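Local coordinates for hypothetical protein, similar to alpha-acetolactate decarboxylase (Staphylococcus aureus subsp. aureus, PDB 1XV2) that probably catalyses the decarboxylation of alpha-acetolactate to acetoin, as a zinc-binding member of the alpha-acetolactate decarboxylase family, at residues 57-60 against 64-67; 97-102 against 175-180; 146-151 against 189-194. All coordinates share one frame; numbering follows the deposited sequence.

Contact 1 is a local hairpin at the border of the mixed sheet, partly buried and held chiefly by backbone hydrogen bonds. Contact 2 is also partly buried but wholly apolar, packing helix 95-105 against strand 174-181; contact 3 is a slight surface touch of one leucine methyl on polar side chains. Contacts 2 and 3 share the antiparallel sheet and the zinc site: strands 174-181 and 187-195 are neighbours, and the ion is bound by His176 and His178 from one and His189 from the other. Contact 1 reaches contact 2 by packing of Phe65 CZ on Ala180 CB at 4.0 Å, whereas contacts 1 and 3 do not touch.

Contact 1 of 3, residues 57-60 against 64-67; sequences YHAN and EFIE
Glu64 meets Asn60 through both backbone and side chain. The Asn60 amide nitrogen ND2 gives a hydrogen bond to Glu64 OE1 at 2.6 Å, with the acceptor close to the amide plane and the carboxylate using its anti lone pair. The other end of the same amide, Asn60 OD1, accepts from Glu64 N at 3.3 Å from well above its carbonyl plane, and also from His62 N, which makes an Asx turn. Asn60 CG, lodged between its own N and carbonyl carbon (chi1 66°), swings the amide toward Glu64, within range of both its backbone N and its carboxylate. Glu64 O receives Asn60 N, and a water donates to both Glu64 O and Asn60 O.

Phe65 lies on the same sheet face as Ala59 and Tyr57. Its CD1 rests on Ala59 CB at 3.8 Å, while CE2 reaches Tyr57 CB at the same 3.8 Å. The Phe65 and Tyr57 rings are inclined by 30° and heavily displaced, their centroids 5.9 Å apart, so little of one lies over the other. Arg184 touches both residues and makes a cation-pi contact with Tyr57.

These residues belong to a beta hairpin, strands 55-59 and 65-67, of which the latter is an outermost strand of the mixed sheet. Ile66 and His58 form its hydrogen-bonded antiparallel pair: His58 N to Ile66 O at 2.7 Å and Ile66 N to His58 O at 3.0 Å. On that face Ile66 CD1 meets His58 CB, while the His58 ring leads away and NE2 bonds to Asp46 O.

Glu67 faces Tyr57 in a non-hydrogen-bonded pair. Its aliphatic CG passes Tyr57 CE1 at 4.0 Å, and its OE1 forms a salt bridge with Lys55.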
loop_
_atom_site.group_PDB
_atom_site.type_symbol
_atom_site.label_atom_id
_atom_site.label_comp_id
_atom_site.label_asym_id
_atom_site.label_seq_id
_atom_site.Cartn_x
_atom_site.Cartn_y
_atom_site.Cartn_z
ATOM N N TYR A 57 17.829 6.648 16.756
ATOM C CA TYR A 57 18.221 5.957 17.979
ATOM C C TYR A 57 17.919 4.464 17.921
ATOM O O TYR A 57 17.018 4.024 17.202
ATOM C CB TYR A 57 17.495 6.577 19.177
ATOM C CG TYR A 57 17.778 8.051 19.357
ATOM C CD1 TYR A 57 19.010 8.489 19.842
ATOM C CD2 TYR A 57 16.831 9.009 19.001
ATOM C CE1 TYR A 57 19.293 9.844 19.966
ATOM C CE2 TYR A 57 17.104 10.371 19.121
ATOM C CZ TYR A 57 18.339 10.778 19.603
ATOM O OH TYR A 57 18.625 12.120 19.717
ATOM N N HIS A 58 18.672 3.685 18.691
ATOM C CA HIS A 58 18.472 2.247 18.719
ATOM C C HIS A 58 18.507 1.666 20.125
ATOM O O HIS A 58 19.459 1.880 20.880
ATOM C CB HIS A 58 19.529 1.550 17.860
ATOM C CG HIS A 58 19.324 0.072 17.737
ATOM N ND1 HIS A 58 20.213 -0.849 18.245
ATOM C CD2 HIS A 58 18.327 -0.644 17.163
ATOM C CE1 HIS A 58 19.776 -2.069 17.989
ATOM N NE2 HIS A 58 18.632 -1.972 17.334
ATOM N N ALA A 59 17.454 0.930 20.466
ATOM C CA ALA A 59 17.343 0.283 21.767
ATOM C C ALA A 59 17.309 -1.215 21.496
ATOM O O ALA A 59 16.422 -1.696 20.790
ATOM C CB ALA A 59 16.063 0.728 22.468
ATOM N N ASN A 60 18.274 -1.956 22.033
ATOM C CA ASN A 60 18.299 -3.389 21.789
ATOM C C ASN A 60 17.910 -4.241 22.984
ATOM O O ASN A 60 17.620 -3.733 24.069
ATOM C CB ASN A 60 19.676 -3.841 21.271
ATOM C CG ASN A 60 20.784 -3.671 22.297
ATOM O OD1 ASN A 60 20.585 -3.889 23.490
ATOM N ND2 ASN A 60 21.970 -3.297 21.828
ATOM N N GLU A 64 20.698 -1.679 25.880
ATOM C CA GLU A 64 21.596 -0.657 25.368
ATOM C C GLU A 64 20.758 0.356 24.589
ATOM O O GLU A 64 19.696 0.021 24.069
ATOM C CB GLU A 64 22.652 -1.302 24.466
ATOM C CG GLU A 64 23.336 -2.491 25.125
ATOM C CD GLU A 64 24.455 -3.080 24.288
ATOM O OE1 GLU A 64 24.267 -3.240 23.064
ATOM O OE2 GLU A 64 25.520 -3.396 24.858
ATOM N N PHE A 65 21.225 1.597 24.526
ATOM C CA PHE A 65 20.504 2.644 23.814
ATOM C C PHE A 65 21.533 3.603 23.238
ATOM O O PHE A 65 22.284 4.228 23.983
ATOM C CB PHE A 65 19.578 3.391 24.780
ATOM C CG PHE A 65 18.576 4.291 24.101
ATOM C CD1 PHE A 65 17.233 3.931 24.035
ATOM C CD2 PHE A 65 18.974 5.498 23.534
ATOM C CE1 PHE A 65 16.298 4.762 23.413
ATOM C CE2 PHE A 65 18.048 6.335 22.910
ATOM C CZ PHE A 65 16.707 5.966 22.850
ATOM N N ILE A 66 21.572 3.722 21.915
ATOM C CA ILE A 66 22.544 4.605 21.281
ATOM C C ILE A 66 22.035 5.297 20.019
ATOM O O ILE A 66 20.981 4.949 19.484
ATOM C CB ILE A 66 23.843 3.823 20.927
ATOM C CG1 ILE A 66 23.513 2.582 20.093
ATOM C CG2 ILE A 66 24.551 3.384 22.198
ATOM C CD1 ILE A 66 23.074 2.870 18.677
ATOM N N GLU A 67 22.787 6.292 19.556
ATOM C CA GLU A 67 22.426 6.991 18.332
ATOM C C GLU A 67 23.156 6.247 17.221
ATOM O O GLU A 67 24.365 6.033 17.299
ATOM C CB GLU A 67 22.892 8.445 18.364
ATOM C CG GLU A 67 22.259 9.294 17.271
ATOM C CD GLU A 67 22.900 10.656 17.130
ATOM O OE1 GLU A 67 23.147 11.313 18.161
ATOM O OE2 GLU A 67 23.146 11.078 15.981
HETATM O O HOH W 1 17.514 -1.298 25.139
#

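Contact 2 of 3, residues 97-102 against 175-180; sequences DVFAQI and FHIHFA. With ZN (zinc ion), chain E.
Phe99 and Phe175 lie face on face in an offset stack. Their centroids are 4.4 Å apart with planes 13° from parallel, and Phe99 CD1 stands 3.5 Å from Phe175 CD2, each atom above the other ring and displaced toward its rim. Because the two side chains slide past each other in opposite directions, each ring also covers the root of its partner: Phe99 CB meets Phe175 CE2, and Phe175 CB sits over the Phe99 ring in a CH-pi contact, 4.2 Å from the centroid.

Ile177 CD1 abuts the Phe99 ring at its edge, in the plane, 3.8 Å from CZ. From the helix, Ile102 approaches obliquely, its CG2 branch 3.7 Å from Phe175 CZ; chi1, measured to CG1, is -61°, which leaves CG2 anti to the backbone N and turned to the outer end of the aromatic ring. Phe162 and Met106 also bear on Phe175.

Farther along strand 175-180, His176 and His178 bind the zinc ion through their NE2 atoms, His176 NE2 at 2.3 Å, joined by His189 and three waters. The CB of His176 points away from the helix while those of Phe175 and Ile177 point toward it, placing the aromatic packing on the sheet surface opposite the metal. His178 ND1 is hydrogen-bonded to Val49 O, a second-shell bond that fixes the ring's rotation with NE2 on the ion.

Helix 95-105 lies across the back of the antiparallel sheet, at 118° to the strand segment: Val98 leans on strand 187-195, Ile102 on strand 113-118, and strand 174-181 is hydrogen-bonded between 154-163 and 187-195.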
loop_
_atom_site.group_PDB
_atom_site.type_symbol
_atom_site.label_atom_id
_atom_site.label_comp_id
_atom_site.label_asym_id
_atom_site.label_seq_id
_atom_site.Cartn_x
_atom_site.Cartn_y
_atom_site.Cartn_z
ATOM N N ASP A 97 -7.508 5.088 26.308
ATOM C CA ASP A 97 -8.166 6.391 26.320
ATOM C C ASP A 97 -7.400 7.419 25.495
ATOM O O ASP A 97 -7.997 8.330 24.921
ATOM C CB ASP A 97 -8.335 6.893 27.757
ATOM C CG ASP A 97 -9.399 6.125 28.522
ATOM O OD1 ASP A 97 -10.086 5.281 27.904
ATOM O OD2 ASP A 97 -9.556 6.370 29.738
ATOM N N VAL A 98 -6.078 7.268 25.445
ATOM C CA VAL A 98 -5.242 8.179 24.672
ATOM C C VAL A 98 -5.467 7.904 23.194
ATOM O O VAL A 98 -5.580 8.832 22.401
ATOM C CB VAL A 98 -3.738 8.007 25.001
ATOM C CG1 VAL A 98 -2.884 8.754 23.974
ATOM C CG2 VAL A 98 -3.451 8.544 26.393
ATOM N N PHE A 99 -5.540 6.626 22.828
ATOM C CA PHE A 99 -5.770 6.263 21.434
ATOM C C PHE A 99 -7.161 6.722 20.996
ATOM O O PHE A 99 -7.350 7.169 19.867
ATOM C CB PHE A 99 -5.651 4.749 21.227
ATOM C CG PHE A 99 -4.237 4.227 21.254
ATOM C CD1 PHE A 99 -3.161 5.050 20.937
ATOM C CD2 PHE A 99 -3.988 2.889 21.546
ATOM C CE1 PHE A 99 -1.852 4.548 20.907
ATOM C CE2 PHE A 99 -2.684 2.374 21.518
ATOM C CZ PHE A 99 -1.616 3.205 21.198
ATOM N N ALA A 100 -8.135 6.605 21.892
ATOM C CA ALA A 100 -9.503 7.015 21.573
ATOM C C ALA A 100 -9.542 8.508 21.268
ATOM O O ALA A 100 -10.321 8.954 20.429
ATOM C CB ALA A 100 -10.439 6.688 22.739
ATOM N N GLN A 101 -8.700 9.278 21.953
ATOM C CA GLN A 101 -8.637 10.719 21.728
ATOM C C GLN A 101 -8.045 10.990 20.347
ATOM O O GLN A 101 -8.571 11.796 19.577
ATOM C CB GLN A 101 -7.778 11.399 22.803
ATOM C CG GLN A 101 -8.368 11.328 24.205
ATOM C CD GLN A 101 -9.751 11.960 24.285
ATOM O OE1 GLN A 101 -9.919 13.144 23.997
ATOM N NE2 GLN A 101 -10.745 11.170 24.677
ATOM N N ILE A 102 -6.947 10.308 20.039
ATOM C CA ILE A 102 -6.294 10.471 18.750
ATOM C C ILE A 102 -7.262 10.063 17.643
ATOM O O ILE A 102 -7.330 10.708 16.598
ATOM C CB ILE A 102 -4.998 9.626 18.681
ATOM C CG1 ILE A 102 -4.030 10.096 19.774
ATOM C CG2 ILE A 102 -4.347 9.766 17.312
ATOM C CD1 ILE A 102 -2.787 9.251 19.928
ATOM N N PHE A 175 -2.492 1.523 15.540
ATOM C CA PHE A 175 -1.319 2.272 15.980
ATOM C C PHE A 175 -0.055 1.431 16.135
ATOM O O PHE A 175 -0.095 0.294 16.609
ATOM C CB PHE A 175 -1.605 2.969 17.317
ATOM C CG PHE A 175 -2.620 4.073 17.224
ATOM C CD1 PHE A 175 -2.291 5.291 16.635
ATOM C CD2 PHE A 175 -3.907 3.893 17.716
ATOM C CE1 PHE A 175 -3.232 6.318 16.536
ATOM C CE2 PHE A 175 -4.857 4.914 17.621
ATOM C CZ PHE A 175 -4.515 6.128 17.029
ATOM N N HIS A 176 1.067 2.006 15.723
ATOM C CA HIS A 176 2.362 1.357 15.853
ATOM C C HIS A 176 3.252 2.478 16.363
ATOM O O HIS A 176 3.541 3.432 15.639
ATOM C CB HIS A 176 2.858 0.827 14.505
ATOM C CG HIS A 176 4.147 0.069 14.595
ATOM N ND1 HIS A 176 4.702 -0.588 13.518
ATOM C CD2 HIS A 176 4.998 -0.121 15.631
ATOM C CE1 HIS A 176 5.841 -1.148 13.887
ATOM N NE2 HIS A 176 6.043 -0.879 15.163
ATOM N N ILE A 177 3.668 2.366 17.621
ATOM C CA ILE A 177 4.465 3.406 18.252
ATOM C C ILE A 177 5.681 2.924 19.024
ATOM O O ILE A 177 5.668 1.852 19.633
ATOM C CB ILE A 177 3.598 4.215 19.234
ATOM C CG1 ILE A 177 2.834 3.254 20.151
ATOM C CG2 ILE A 177 2.622 5.102 18.472
ATOM C CD1 ILE A 177 2.085 3.934 21.281
ATOM N N HIS A 178 6.724 3.744 19.003
ATOM C CA HIS A 178 7.961 3.459 19.720
ATOM C C HIS A 178 8.182 4.610 20.690
ATOM O O HIS A 178 7.633 5.695 20.504
ATOM C CB HIS A 178 9.150 3.367 18.760
ATOM C CG HIS A 178 9.188 2.104 17.956
ATOM N ND1 HIS A 178 10.226 1.798 17.101
ATOM C CD2 HIS A 178 8.320 1.068 17.878
ATOM C CE1 HIS A 178 9.996 0.628 16.533
ATOM N NE2 HIS A 178 8.847 0.164 16.987
ATOM N N PHE A 179 8.995 4.373 21.714
ATOM C CA PHE A 179 9.279 5.386 22.722
ATOM C C PHE A 179 10.778 5.593 22.923
ATOM O O PHE A 179 11.576 4.675 22.737
ATOM C CB PHE A 179 8.648 4.969 24.056
ATOM C CG PHE A 179 8.943 5.908 25.194
ATOM C CD1 PHE A 179 8.243 7.103 25.328
ATOM C CD2 PHE A 179 9.922 5.594 26.134
ATOM C CE1 PHE A 179 8.511 7.977 26.388
ATOM C CE2 PHE A 179 10.199 6.457 27.196
ATOM C CZ PHE A 179 9.489 7.653 27.322
ATOM N N ALA A 180 11.142 6.813 23.303
ATOM C CA ALA A 180 12.525 7.175 23.594
ATOM C C ALA A 180 12.465 8.219 24.702
ATOM O O ALA A 180 11.829 9.264 24.546
ATOM C CB ALA A 180 13.219 7.754 22.354
HETATM ZN ZN ZN E . 7.783 -1.716 16.342
HETATM O O HOH W 2 9.380 -3.494 16.775
HETATM O O HOH W 3 7.420 -3.897 15.160
HETATM O O HOH W 4 9.249 -2.516 14.511
#

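Contact 3 of 3, residues 146-151 against 189-194; sequences QPEEKR and HVLDFE. With ZN (zinc ion), chain E.
Glu148 and Leu191 make the nearest backbone approach, with their CA atoms 8.9 Å apart, too far for the two segments to pair directly; strand 120-127 bonds to both and lies between them in the sheet. The contact is therefore made by side chains alone, and one methyl does the work. Leu191 CD1 meets the Glu148 carboxylate carbon CD at 3.5 Å, the two side chains crossing at about a right angle. Beside the carboxylate, Gln146 runs against the leucine side chain and brings NE2 to 3.9 Å from the same Leu191 CD1.

Gln146 NE2 donates to Glu148 OE2 at 3.2 Å in a nearly straight bond (168°), the acceptor within the amide plane but the donor well above the carboxylate plane. Glu148 OE1 bonds to His125 NE2 and Gln146 OE1 to Arg127 NH1, anchoring both groups to strand 120-127.

An extended second torsion (chi2 180°) carries Leu191 CD1 out to the carboxylate, while CD2 is left at the edge of the His189 ring, in its plane. His189 binds the zinc ion through ND1 at 2.3 Å, and its NE2 is held by the C-terminal carboxylate of Glu237. Leu191 and Asp192 both face His125, forming a classic beta bulge just beyond this ligand of the three-histidine zinc site, whose other members are His176 and His178.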
loop_
_atom_site.group_PDB
_atom_site.type_symbol
_atom_site.label_atom_id
_atom_site.label_comp_id
_atom_site.label_asym_id
_atom_site.label_seq_id
_atom_site.Cartn_x
_atom_site.Cartn_y
_atom_site.Cartn_z
ATOM N N GLN A 146 10.978 -12.034 23.361
ATOM C CA GLN A 146 11.390 -10.646 23.512
ATOM C C GLN A 146 11.478 -10.190 24.956
ATOM O O GLN A 146 10.699 -10.619 25.810
ATOM C CB GLN A 146 10.404 -9.717 22.802
ATOM C CG GLN A 146 9.008 -9.747 23.421
ATOM C CD GLN A 146 8.009 -8.888 22.676
ATOM O OE1 GLN A 146 8.087 -8.746 21.460
ATOM N NE2 GLN A 146 7.050 -8.328 23.402
ATOM N N PRO A 147 12.447 -9.319 25.253
ATOM C CA PRO A 147 12.556 -8.833 26.624
ATOM C C PRO A 147 11.614 -7.626 26.702
ATOM O O PRO A 147 11.306 -7.001 25.681
ATOM C CB PRO A 147 14.027 -8.451 26.736
ATOM C CG PRO A 147 14.344 -7.968 25.363
ATOM C CD PRO A 147 13.664 -9.003 24.485
ATOM N N GLU A 148 11.138 -7.318 27.900
ATOM C CA GLU A 148 10.239 -6.191 28.098
ATOM C C GLU A 148 10.700 -5.422 29.326
ATOM O O GLU A 148 11.119 -6.017 30.318
ATOM C CB GLU A 148 8.799 -6.688 28.282
ATOM C CG GLU A 148 8.145 -7.203 26.992
ATOM C CD GLU A 148 6.808 -7.905 27.234
ATOM O OE1 GLU A 148 6.043 -7.456 28.115
ATOM O OE2 GLU A 148 6.516 -8.899 26.530
ATOM N N GLU A 149 10.640 -4.100 29.250
ATOM C CA GLU A 149 11.063 -3.259 30.358
ATOM C C GLU A 149 10.008 -2.189 30.608
ATOM O O GLU A 149 9.476 -1.587 29.670
ATOM C CB GLU A 149 12.413 -2.600 30.044
ATOM C CG GLU A 149 13.372 -2.541 31.234
ATOM C CD GLU A 149 14.612 -1.698 30.956
ATOM O OE1 GLU A 149 15.255 -1.903 29.901
ATOM O OE2 GLU A 149 14.948 -0.831 31.795
ATOM N N LYS A 150 9.710 -1.961 31.882
ATOM C CA LYS A 150 8.720 -0.971 32.277
ATOM C C LYS A 150 9.362 0.123 33.113
ATOM O O LYS A 150 10.341 -0.116 33.819
ATOM C CB LYS A 150 7.611 -1.636 33.095
ATOM C CG LYS A 150 6.989 -2.858 32.439
ATOM C CD LYS A 150 5.917 -3.467 33.330
ATOM C CE LYS A 150 5.409 -4.788 32.769
ATOM N NZ LYS A 150 4.461 -5.449 33.714
ATOM N N ARG A 151 8.803 1.325 33.028
ATOM C CA ARG A 151 9.296 2.458 33.799
ATOM C C ARG A 151 8.095 3.223 34.339
ATOM O O ARG A 151 6.968 3.013 33.889
ATOM C CB ARG A 151 10.153 3.380 32.923
ATOM C CG ARG A 151 11.459 2.765 32.445
ATOM C CD ARG A 151 12.383 2.427 33.607
ATOM N NE ARG A 151 13.660 1.897 33.135
ATOM C CZ ARG A 151 14.624 2.628 32.581
ATOM N NH1 ARG A 151 14.472 3.941 32.426
ATOM N NH2 ARG A 151 15.738 2.041 32.160
ATOM N N HIS A 189 9.608 -0.590 21.504
ATOM C CA HIS A 189 8.294 -0.694 20.877
ATOM C C HIS A 189 7.276 -0.669 22.020
ATOM O O HIS A 189 7.295 -1.543 22.884
ATOM C CB HIS A 189 8.205 -2.019 20.113
ATOM C CG HIS A 189 6.859 -2.295 19.517
ATOM N ND1 HIS A 189 6.501 -1.873 18.255
ATOM C CD2 HIS A 189 5.794 -2.978 20.000
ATOM C CE1 HIS A 189 5.278 -2.291 17.982
ATOM N NE2 HIS A 189 4.826 -2.964 19.026
ATOM N N VAL A 190 6.400 0.333 22.027
ATOM C CA VAL A 190 5.406 0.480 23.090
ATOM C C VAL A 190 4.310 -0.586 23.083
ATOM O O VAL A 190 3.644 -0.801 22.068
ATOM C CB VAL A 190 4.731 1.871 23.029
ATOM C CG1 VAL A 190 3.651 1.985 24.110
ATOM C CG2 VAL A 190 5.779 2.959 23.217
ATOM N N LEU A 191 4.137 -1.244 24.227
ATOM C CA LEU A 191 3.117 -2.277 24.395
ATOM C C LEU A 191 1.976 -1.708 25.225
ATOM O O LEU A 191 0.824 -2.108 25.077
ATOM C CB LEU A 191 3.693 -3.498 25.119
ATOM C CG LEU A 191 4.777 -4.306 24.407
ATOM C CD1 LEU A 191 5.215 -5.463 25.301
ATOM C CD2 LEU A 191 4.238 -4.826 23.081
ATOM N N ASP A 192 2.309 -0.768 26.102
ATOM C CA ASP A 192 1.313 -0.145 26.962
ATOM C C ASP A 192 1.919 1.090 27.620
ATOM O O ASP A 192 3.145 1.203 27.734
ATOM C CB ASP A 192 0.849 -1.154 28.021
ATOM C CG ASP A 192 -0.273 -0.626 28.899
ATOM O OD1 ASP A 192 -1.079 0.205 28.429
ATOM O OD2 ASP A 192 -0.360 -1.065 30.065
ATOM N N PHE A 193 1.062 2.020 28.033
ATOM C CA PHE A 193 1.524 3.235 28.689
ATOM C C PHE A 193 0.380 4.016 29.324
ATOM O O PHE A 193 -0.796 3.796 29.022
ATOM C CB PHE A 193 2.266 4.133 27.688
ATOM C CG PHE A 193 1.375 4.761 26.657
ATOM C CD1 PHE A 193 0.891 6.056 26.830
ATOM C CD2 PHE A 193 1.002 4.055 25.518
ATOM C CE1 PHE A 193 0.049 6.635 25.883
ATOM C CE2 PHE A 193 0.159 4.627 24.566
ATOM C CZ PHE A 193 -0.319 5.919 24.749
ATOM N N GLU A 194 0.745 4.924 30.220
ATOM C CA GLU A 194 -0.221 5.777 30.894
ATOM C C GLU A 194 0.382 7.175 30.943
ATOM O O GLU A 194 1.461 7.374 31.505
ATOM C CB GLU A 194 -0.493 5.264 32.309
ATOM C CG GLU A 194 -1.375 6.186 33.140
ATOM C CD GLU A 194 -1.809 5.554 34.454
ATOM O OE1 GLU A 194 -0.926 5.106 35.219
ATOM O OE2 GLU A 194 -3.031 5.510 34.721
HETATM ZN ZN ZN E . 7.783 -1.716 16.342
HETATM O O HOH W 2 9.380 -3.494 16.775
HETATM O O HOH W 3 7.420 -3.897 15.160
HETATM O O HOH W 4 9.249 -2.516 14.511
#